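Local atomic coordinates of FERM, RhoGEF and pleckstrin domain protein 2 (Danio rerio, PDB entry 6D21), a protein that probably activates RAC1 as a guanine nucleotide exchange factor, acting downstream of class 3 semaphorins on the actin cytoskeleton, and is represented here by its FERM domain. Residues L233-K238 with G261-C266; R237-I242 with T255-M260. All coordinates share one frame; numbering follows the deposited sequence.

Both contacts lie in the PH-like C-terminal lobe of the FERM domain and share the turn residues Arg237 and Lys238, their centres about 7 Å apart. Contact 1, at the surface, sets the end of strand 230-236 and the turn after it against the start of helix 263-281, through van der Waals touches and a thiol beside backbone carbonyls. Contact 2 is partly buried and pairs the next strand, 239-244, with strand 255-260 through regular backbone hydrogen bonds, apolar packing on one face and a salt bridge on the other. Two links connect them: the Cys266 sulfur reaches the Arg239-Phe240 backbone, and Ser234 O probably accepts from Leu241 N.

Contact 1: L233-K238 with G261-C266; sequences LSFKRK and GSRDQC
At the N-terminal end of helix 263-281, the capping helix of the PH-like lobe, Cys266 and Arg263 meet Phe235 and the turn that follows it. Cys266 CB lies 3.9 Å from Phe235 CB, and its SG sits 3.2 Å from Lys238 O, a thiol set against the turn backbone. Phe235 CG lies between the backbone N and the carbonyl carbon (chi1 70°), which places the ring alongside the first residues of the helix. There it is the aliphatic Arg263 CD, at the ring edge and 4.1 Å from Phe235 CE2, that touches; the guanidinium plane is turned 71° from the ring. Arg263 CG also packs 3.3 Å from Arg237 O, which receives a CA-H...O contact from Arg263 CA. From the same turn, the aliphatic part of Lys238 lies along the backbone of Gly261 to Arg263, its CG 4.0 Å from Arg263 N. Ser262 is the N-cap: its OG accepts a weak bond from Gln265 N, and Gln265 OE1 takes a weak bond from Ser262 N and a further one from Ser262 OG at 3.1 Å, above the carbonyl plane. Trp270, one helical turn beyond Cys266, also meets the Phe235 ring. A capping box facing the turn between two strands thus begins the C-terminal helix of this PH-like fold.

Contact 2: R237-I242 with T255-M260; sequences RKRFLI and TLEFLM
Phe240, Ile242, Leu256 and Phe258, on one face of the sheet, form the apolar centre, with Met260 joining at its end. Ile242 CD1 reaches the edge of the Phe258 ring, near its plane, 3.8 Å from CE2; with CG1 beside the backbone N (chi1 -56°) and the chain extended beyond it, the terminal methyl is carried to that rim. Leu256 CD1 touches Ile242 CB at 4.2 Å. Met260 SD packs 3.9 Å from Phe240 CB and lies 5.3 Å from the centroid of the Phe240 ring, an oblique Met-aromatic contact. Phe240 CG is anti to the backbone N (chi1 -176°), which sends the ring away from the partner strand to an edge-to-face contact with Phe269 of helix 263-281, while Phe258 packs on Ile204 and Leu206.

Outside this layer, straight backbone bonds join the strands. Phe240 and Phe258 form a hydrogen-bonded pair, with Phe240 N 2.8 Å from Phe258 O, and Ile242 and Leu256 form another. At the end near the turn, Met260 N donates to Lys238 O.

The opposite face carries the polar edge. Glu257, extended beyond CG, brings OE2 over one face of the Arg239 guanidinium, 2.9 Å from NE. The carboxylate and guanidinium planes are 87° apart and no N-H points at the oxygen, so this salt bridge rests on charge alone. Beside it Leu259 CD1 covers the Lys238 carbonyl, 3.5 Å from Lys238 O, and touches Arg239 CG. Together strands 239-244 and 255-260 make an antiparallel beta hairpin, with Phe240 and Met260 packed on the C-terminal helix and a mixed polar and aliphatic face opposite, as in the PH superfold.

Contact 1: L233-K238 with G261-C266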
ATOM      1  N   LEU A 233      13.778  -9.028  16.126  1.00 45.58           N
ATOM      2  CA  LEU A 233      14.001  -9.072  14.687  1.00 49.76           C
ATOM      3  C   LEU A 233      15.369  -8.499  14.380  1.00 52.45           C
ATOM      4  O   LEU A 233      15.747  -7.477  14.934  1.00 42.30           O
ATOM      5  CB  LEU A 233      12.931  -8.292  13.933  1.00 34.67           C
ATOM      6  CG  LEU A 233      11.503  -8.819  14.036  1.00 38.01           C
ATOM      7  CD1 LEU A 233      10.542  -7.867  13.356  1.00 30.96           C
ATOM      8  CD2 LEU A 233      11.401 -10.214  13.440  1.00 33.75           C
ATOM      9  N   SER A 234      16.108  -9.152  13.492  1.00 49.69           N
ATOM     10  CA  SER A 234      17.414  -8.648  13.114  1.00 50.68           C
ATOM     11  C   SER A 234      17.755  -9.034  11.692  1.00 53.81           C
ATOM     12  O   SER A 234      16.976  -9.709  11.027  1.00 48.47           O
ATOM     13  CB  SER A 234      18.478  -9.180  14.069  1.00 50.96           C
ATOM     14  OG  SER A 234      18.431 -10.596  14.119  1.00 54.67           O
ATOM     15  N   PHE A 235      18.926  -8.608  11.228  1.00 61.88           N
ATOM     16  CA  PHE A 235      19.463  -9.084   9.960  1.00 58.06           C
ATOM     17  C   PHE A 235      20.984  -9.153   9.985  1.00 65.04           C
ATOM     18  O   PHE A 235      21.654  -8.253  10.500  1.00 62.48           O
ATOM     19  CB  PHE A 235      19.000  -8.199   8.808  1.00 55.67           C
ATOM     20  CG  PHE A 235      19.608  -6.834   8.809  1.00 58.57           C
ATOM     21  CD1 PHE A 235      19.081  -5.830   9.597  1.00 52.83           C
ATOM     22  CD2 PHE A 235      20.698  -6.548   8.004  1.00 73.53           C
ATOM     23  CE1 PHE A 235      19.634  -4.571   9.593  1.00 61.27           C
ATOM     24  CE2 PHE A 235      21.258  -5.289   7.997  1.00 72.78           C
ATOM     25  CZ  PHE A 235      20.727  -4.301   8.790  1.00 69.86           C
ATOM     26  N   LYS A 236      21.516 -10.235   9.428  1.00 64.53           N
ATOM     27  CA  LYS A 236      22.955 -10.442   9.345  1.00 75.71           C
ATOM     28  C   LYS A 236      23.342 -10.593   7.875  1.00 71.91           C
ATOM     29  O   LYS A 236      23.253 -11.685   7.313  1.00 64.67           O
ATOM     30  CB  LYS A 236      23.380 -11.669  10.160  1.00 71.57           C
ATOM     31  CG  LYS A 236      24.482 -11.388  11.182  1.00 79.38           C
ATOM     32  CD  LYS A 236      24.446 -12.378  12.337  1.00 78.72           C
ATOM     33  CE  LYS A 236      25.287 -11.899  13.516  1.00 83.17           C
ATOM     34  NZ  LYS A 236      26.759 -12.076  13.305  1.00 88.70           N
ATOM     35  N   ARG A 237      23.758  -9.479   7.270  1.00 71.94           N
ATOM     36  CA  ARG A 237      24.049  -9.386   5.837  1.00 72.13           C
ATOM     37  C   ARG A 237      22.804  -9.735   5.016  1.00 68.45           C
ATOM     38  O   ARG A 237      21.815  -9.006   5.070  1.00 63.92           O
ATOM     39  CB  ARG A 237      25.263 -10.254   5.468  1.00 61.44           C
ATOM     40  CG  ARG A 237      26.533  -9.746   6.152  1.00 56.59           C
ATOM     41  CD  ARG A 237      27.807 -10.482   5.773  1.00 61.87           C
ATOM     42  NE  ARG A 237      28.898 -10.029   6.633  1.00 63.03           N
ATOM     43  CZ  ARG A 237      30.193 -10.244   6.418  1.00 68.86           C
ATOM     44  NH1 ARG A 237      30.603 -10.924   5.353  1.00 68.15           N
ATOM     45  NH2 ARG A 237      31.086  -9.776   7.284  1.00 69.04           N
ATOM     46  N   LYS A 238      22.830 -10.827   4.260  1.00 77.30           N
ATOM     47  CA  LYS A 238      21.670 -11.172   3.435  1.00 77.20           C
ATOM     48  C   LYS A 238      20.633 -12.004   4.185  1.00 67.71           C
ATOM     49  O   LYS A 238      19.601 -12.354   3.627  1.00 71.76           O
ATOM     50  CB  LYS A 238      22.106 -11.919   2.173  1.00 84.07           C
ATOM     51  CG  LYS A 238      23.035 -11.129   1.262  1.00 86.68           C
ATOM     52  CD  LYS A 238      23.860 -12.059   0.388  1.00 89.19           C
ATOM     53  CE  LYS A 238      22.994 -13.135  -0.253  1.00 89.68           C
ATOM     54  NZ  LYS A 238      23.773 -13.992  -1.191  1.00 92.99           N
ATOM     55  N   GLY A 261      17.702 -11.239  -1.050  1.00 71.67           N
ATOM     56  CA  GLY A 261      18.498 -10.978  -2.240  1.00 76.98           C
ATOM     57  C   GLY A 261      19.773 -10.186  -2.016  1.00 79.34           C
ATOM     58  O   GLY A 261      20.835 -10.543  -2.528  1.00 84.72           O
ATOM     59  N   SER A 262      19.663  -9.099  -1.261  1.00 72.59           N
ATOM     60  CA  SER A 262      20.824  -8.296  -0.895  1.00 65.36           C
ATOM     61  C   SER A 262      20.754  -7.869   0.566  1.00 64.95           C
ATOM     62  O   SER A 262      19.716  -8.022   1.225  1.00 54.43           O
ATOM     63  CB  SER A 262      20.927  -7.068  -1.794  1.00 63.81           C
ATOM     64  OG  SER A 262      19.696  -6.367  -1.825  1.00 61.62           O
ATOM     65  N   ARG A 263      21.865  -7.336   1.064  1.00 69.00           N
ATOM     66  CA  ARG A 263      21.926  -6.797   2.414  1.00 69.72           C
ATOM     67  C   ARG A 263      20.971  -5.614   2.541  1.00 59.57           C
ATOM     68  O   ARG A 263      20.255  -5.476   3.535  1.00 58.70           O
ATOM     69  CB  ARG A 263      23.360  -6.380   2.754  1.00 79.15           C
ATOM     70  CG  ARG A 263      23.676  -6.370   4.241  1.00 77.67           C
ATOM     71  CD  ARG A 263      23.826  -4.961   4.782  1.00 76.59           C
ATOM     72  NE  ARG A 263      24.674  -4.140   3.925  1.00 74.58           N
ATOM     73  CZ  ARG A 263      26.003  -4.163   3.938  1.00 73.18           C
ATOM     74  NH1 ARG A 263      26.650  -4.979   4.763  1.00 74.83           N
ATOM     75  NH2 ARG A 263      26.685  -3.376   3.115  1.00 75.69           N
ATOM     76  N   ASP A 264      20.945  -4.777   1.507  1.00 53.96           N
ATOM     77  CA  ASP A 264      20.081  -3.606   1.488  1.00 60.39           C
ATOM     78  C   ASP A 264      18.594  -3.986   1.501  1.00 63.47           C
ATOM     79  O   ASP A 264      17.751  -3.228   1.983  1.00 58.41           O
ATOM     80  CB  ASP A 264      20.393  -2.751   0.279  1.00 52.31           C
ATOM     81  N   GLN A 265      18.276  -5.157   0.963  1.00 59.24           N
ATOM     82  CA  GLN A 265      16.899  -5.637   0.962  1.00 48.68           C
ATOM     83  C   GLN A 265      16.505  -6.155   2.342  1.00 43.49           C
ATOM     84  O   GLN A 265      15.367  -5.977   2.766  1.00 42.44           O
ATOM     85  CB  GLN A 265      16.709  -6.732  -0.094  1.00 58.99           C
ATOM     86  CG  GLN A 265      16.376  -6.206  -1.479  1.00 58.81           C
ATOM     87  CD  GLN A 265      16.406  -7.300  -2.534  1.00 65.87           C
ATOM     88  OE1 GLN A 265      17.305  -8.143  -2.536  1.00 68.96           O
ATOM     89  NE2 GLN A 265      15.421  -7.294  -3.432  1.00 50.60           N
ATOM     90  N   CYS A 266      17.451  -6.804   3.022  1.00 47.20           N
ATOM     91  CA  CYS A 266      17.264  -7.221   4.413  1.00 46.73           C
ATOM     92  C   CYS A 266      16.928  -6.023   5.270  1.00 40.80           C
ATOM     93  O   CYS A 266      16.011  -6.040   6.094  1.00 40.46           O
ATOM     94  CB  CYS A 266      18.527  -7.878   4.962  1.00 42.71           C
ATOM     95  SG  CYS A 266      18.476  -9.651   5.002  1.00 60.57           S
TER

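Contact 2: R237-I242 with T255-M260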
ATOM      1  N   ARG A 237      23.758  -9.479   7.270  1.00 71.94           N
ATOM      2  CA  ARG A 237      24.049  -9.386   5.837  1.00 72.13           C
ATOM      3  C   ARG A 237      22.804  -9.735   5.016  1.00 68.45           C
ATOM      4  O   ARG A 237      21.815  -9.006   5.070  1.00 63.92           O
ATOM      5  CB  ARG A 237      25.263 -10.254   5.468  1.00 61.44           C
ATOM      6  CG  ARG A 237      26.533  -9.746   6.152  1.00 56.59           C
ATOM      7  CD  ARG A 237      27.807 -10.482   5.773  1.00 61.87           C
ATOM      8  NE  ARG A 237      28.898 -10.029   6.633  1.00 63.03           N
ATOM      9  CZ  ARG A 237      30.193 -10.244   6.418  1.00 68.86           C
ATOM     10  NH1 ARG A 237      30.603 -10.924   5.353  1.00 68.15           N
ATOM     11  NH2 ARG A 237      31.086  -9.776   7.284  1.00 69.04           N
ATOM     12  N   LYS A 238      22.830 -10.827   4.260  1.00 77.30           N
ATOM     13  CA  LYS A 238      21.670 -11.172   3.435  1.00 77.20           C
ATOM     14  C   LYS A 238      20.633 -12.004   4.185  1.00 67.71           C
ATOM     15  O   LYS A 238      19.601 -12.354   3.627  1.00 71.76           O
ATOM     16  CB  LYS A 238      22.106 -11.919   2.173  1.00 84.07           C
ATOM     17  CG  LYS A 238      23.035 -11.129   1.262  1.00 86.68           C
ATOM     18  CD  LYS A 238      23.860 -12.059   0.388  1.00 89.19           C
ATOM     19  CE  LYS A 238      22.994 -13.135  -0.253  1.00 89.68           C
ATOM     20  NZ  LYS A 238      23.773 -13.992  -1.191  1.00 92.99           N
ATOM     21  N   ARG A 239      20.901 -12.308   5.451  1.00 59.02           N
ATOM     22  CA  ARG A 239      20.004 -13.144   6.247  1.00 54.42           C
ATOM     23  C   ARG A 239      19.074 -12.297   7.113  1.00 55.59           C
ATOM     24  O   ARG A 239      19.517 -11.377   7.793  1.00 55.92           O
ATOM     25  CB  ARG A 239      20.811 -14.096   7.133  1.00 64.39           C
ATOM     26  CG  ARG A 239      21.941 -14.798   6.402  1.00 70.69           C
ATOM     27  CD  ARG A 239      23.098 -15.106   7.338  1.00 78.77           C
ATOM     28  NE  ARG A 239      23.313 -16.539   7.516  1.00 87.81           N
ATOM     29  CZ  ARG A 239      23.570 -17.115   8.688  1.00 94.37           C
ATOM     30  NH1 ARG A 239      23.756 -18.433   8.760  1.00 91.35           N
ATOM     31  NH2 ARG A 239      23.616 -16.376   9.791  1.00 86.95           N
ATOM     32  N   PHE A 240      17.779 -12.598   7.071  1.00 51.60           N
ATOM     33  CA  PHE A 240      16.822 -11.946   7.959  1.00 47.02           C
ATOM     34  C   PHE A 240      16.402 -12.939   9.041  1.00 52.90           C
ATOM     35  O   PHE A 240      16.112 -14.102   8.757  1.00 57.13           O
ATOM     36  CB  PHE A 240      15.613 -11.425   7.182  1.00 42.15           C
ATOM     37  CG  PHE A 240      14.629 -10.659   8.026  1.00 44.76           C
ATOM     38  CD1 PHE A 240      14.863  -9.332   8.358  1.00 38.63           C
ATOM     39  CD2 PHE A 240      13.461 -11.263   8.477  1.00 43.27           C
ATOM     40  CE1 PHE A 240      13.957  -8.628   9.131  1.00 39.53           C
ATOM     41  CE2 PHE A 240      12.550 -10.564   9.247  1.00 35.92           C
ATOM     42  CZ  PHE A 240      12.795  -9.241   9.572  1.00 34.20           C
ATOM     43  N   LEU A 241      16.399 -12.485  10.289  1.00 45.65           N
ATOM     44  CA  LEU A 241      16.243 -13.394  11.417  1.00 45.19           C
ATOM     45  C   LEU A 241      15.036 -13.041  12.283  1.00 46.58           C
ATOM     46  O   LEU A 241      14.920 -11.919  12.779  1.00 47.89           O
ATOM     47  CB  LEU A 241      17.511 -13.398  12.276  1.00 46.56           C
ATOM     48  CG  LEU A 241      18.792 -14.058  11.731  1.00 54.57           C
ATOM     49  CD1 LEU A 241      19.435 -13.255  10.613  1.00 57.74           C
ATOM     50  CD2 LEU A 241      19.778 -14.238  12.858  1.00 50.04           C
ATOM     51  N   ILE A 242      14.141 -14.007  12.457  1.00 50.79           N
ATOM     52  CA  ILE A 242      13.007 -13.856  13.359  1.00 47.70           C
ATOM     53  C   ILE A 242      13.188 -14.741  14.581  1.00 45.84           C
ATOM     54  O   ILE A 242      13.082 -15.959  14.481  1.00 45.16           O
ATOM     55  CB  ILE A 242      11.677 -14.229  12.688  1.00 43.97           C
ATOM     56  CG1 ILE A 242      11.459 -13.407  11.429  1.00 36.60           C
ATOM     57  CG2 ILE A 242      10.513 -14.035  13.659  1.00 43.29           C
ATOM     58  CD1 ILE A 242      10.264 -13.872  10.646  1.00 33.98           C
ATOM     59  N   THR A 255      14.422 -19.666  16.240  1.00 67.95           N
ATOM     60  CA  THR A 255      14.844 -18.761  15.186  1.00 66.25           C
ATOM     61  C   THR A 255      14.440 -19.275  13.812  1.00 62.52           C
ATOM     62  O   THR A 255      14.651 -20.439  13.478  1.00 59.51           O
ATOM     63  CB  THR A 255      16.368 -18.536  15.218  1.00 70.75           C
ATOM     64  OG1 THR A 255      17.022 -19.744  15.629  1.00 88.68           O
ATOM     65  CG2 THR A 255      16.718 -17.445  16.202  1.00 64.93           C
ATOM     66  N   LEU A 256      13.837 -18.390  13.030  1.00 55.35           N
ATOM     67  CA  LEU A 256      13.546 -18.663  11.634  1.00 55.05           C
ATOM     68  C   LEU A 256      14.490 -17.843  10.795  1.00 54.99           C
ATOM     69  O   LEU A 256      14.604 -16.634  10.977  1.00 59.84           O
ATOM     70  CB  LEU A 256      12.097 -18.328  11.279  1.00 53.00           C
ATOM     71  CG  LEU A 256      11.033 -19.066  12.085  1.00 60.69           C
ATOM     72  CD1 LEU A 256      10.073 -18.069  12.704  1.00 64.14           C
ATOM     73  CD2 LEU A 256      10.299 -20.068  11.206  1.00 68.58           C
ATOM     74  N   GLU A 257      15.171 -18.508   9.878  1.00 57.28           N
ATOM     75  CA  GLU A 257      16.116 -17.838   9.006  1.00 57.12           C
ATOM     76  C   GLU A 257      15.570 -17.717   7.596  1.00 46.85           C
ATOM     77  O   GLU A 257      15.066 -18.691   7.035  1.00 52.75           O
ATOM     78  CB  GLU A 257      17.434 -18.601   8.991  1.00 59.63           C
ATOM     79  CG  GLU A 257      18.497 -17.981   8.116  1.00 63.52           C
ATOM     80  CD  GLU A 257      19.827 -18.693   8.239  1.00 72.24           C
ATOM     81  OE1 GLU A 257      19.841 -19.903   8.565  1.00 77.12           O
ATOM     82  OE2 GLU A 257      20.860 -18.037   8.005  1.00 78.36           O
ATOM     83  N   PHE A 258      15.670 -16.520   7.026  1.00 47.65           N
ATOM     84  CA  PHE A 258      15.301 -16.308   5.629  1.00 48.02           C
ATOM     85  C   PHE A 258      16.391 -15.573   4.860  1.00 49.68           C
ATOM     86  O   PHE A 258      16.812 -14.483   5.241  1.00 49.81           O
ATOM     87  CB  PHE A 258      13.990 -15.535   5.522  1.00 45.01           C
ATOM     88  CG  PHE A 258      12.837 -16.217   6.192  1.00 45.06           C
ATOM     89  CD1 PHE A 258      12.172 -17.257   5.561  1.00 46.46           C
ATOM     90  CD2 PHE A 258      12.434 -15.832   7.467  1.00 40.24           C
ATOM     91  CE1 PHE A 258      11.115 -17.891   6.171  1.00 52.34           C
ATOM     92  CE2 PHE A 258      11.372 -16.460   8.086  1.00 44.70           C
ATOM     93  CZ  PHE A 258      10.711 -17.497   7.435  1.00 42.77           C
ATOM     94  N   LEU A 259      16.826 -16.176   3.762  1.00 44.64           N
ATOM     95  CA  LEU A 259      17.843 -15.579   2.910  1.00 43.79           C
ATOM     96  C   LEU A 259      17.206 -14.636   1.907  1.00 50.67           C
ATOM     97  O   LEU A 259      16.348 -15.038   1.119  1.00 51.90           O
ATOM     98  CB  LEU A 259      18.628 -16.664   2.183  1.00 45.95           C
ATOM     99  CG  LEU A 259      19.993 -16.271   1.624  1.00 65.34           C
ATOM    100  CD1 LEU A 259      20.811 -15.536   2.676  1.00 64.41           C
ATOM    101  CD2 LEU A 259      20.728 -17.516   1.134  1.00 66.85           C
ATOM    102  N   MET A 260      17.620 -13.377   1.933  1.00 46.85           N
ATOM    103  CA  MET A 260      17.075 -12.409   0.991  1.00 56.65           C
ATOM    104  C   MET A 260      18.102 -12.076  -0.094  1.00 65.18           C
ATOM    105  O   MET A 260      19.230 -12.583  -0.066  1.00 64.13           O
ATOM    106  CB  MET A 260      16.612 -11.161   1.740  1.00 53.22           C
ATOM    107  CG  MET A 260      15.653 -11.509   2.871  1.00 53.00           C
ATOM    108  SD  MET A 260      14.757 -10.119   3.572  1.00 59.40           S
ATOM    109  CE  MET A 260      14.067  -9.384   2.091  1.00 66.94           C
TER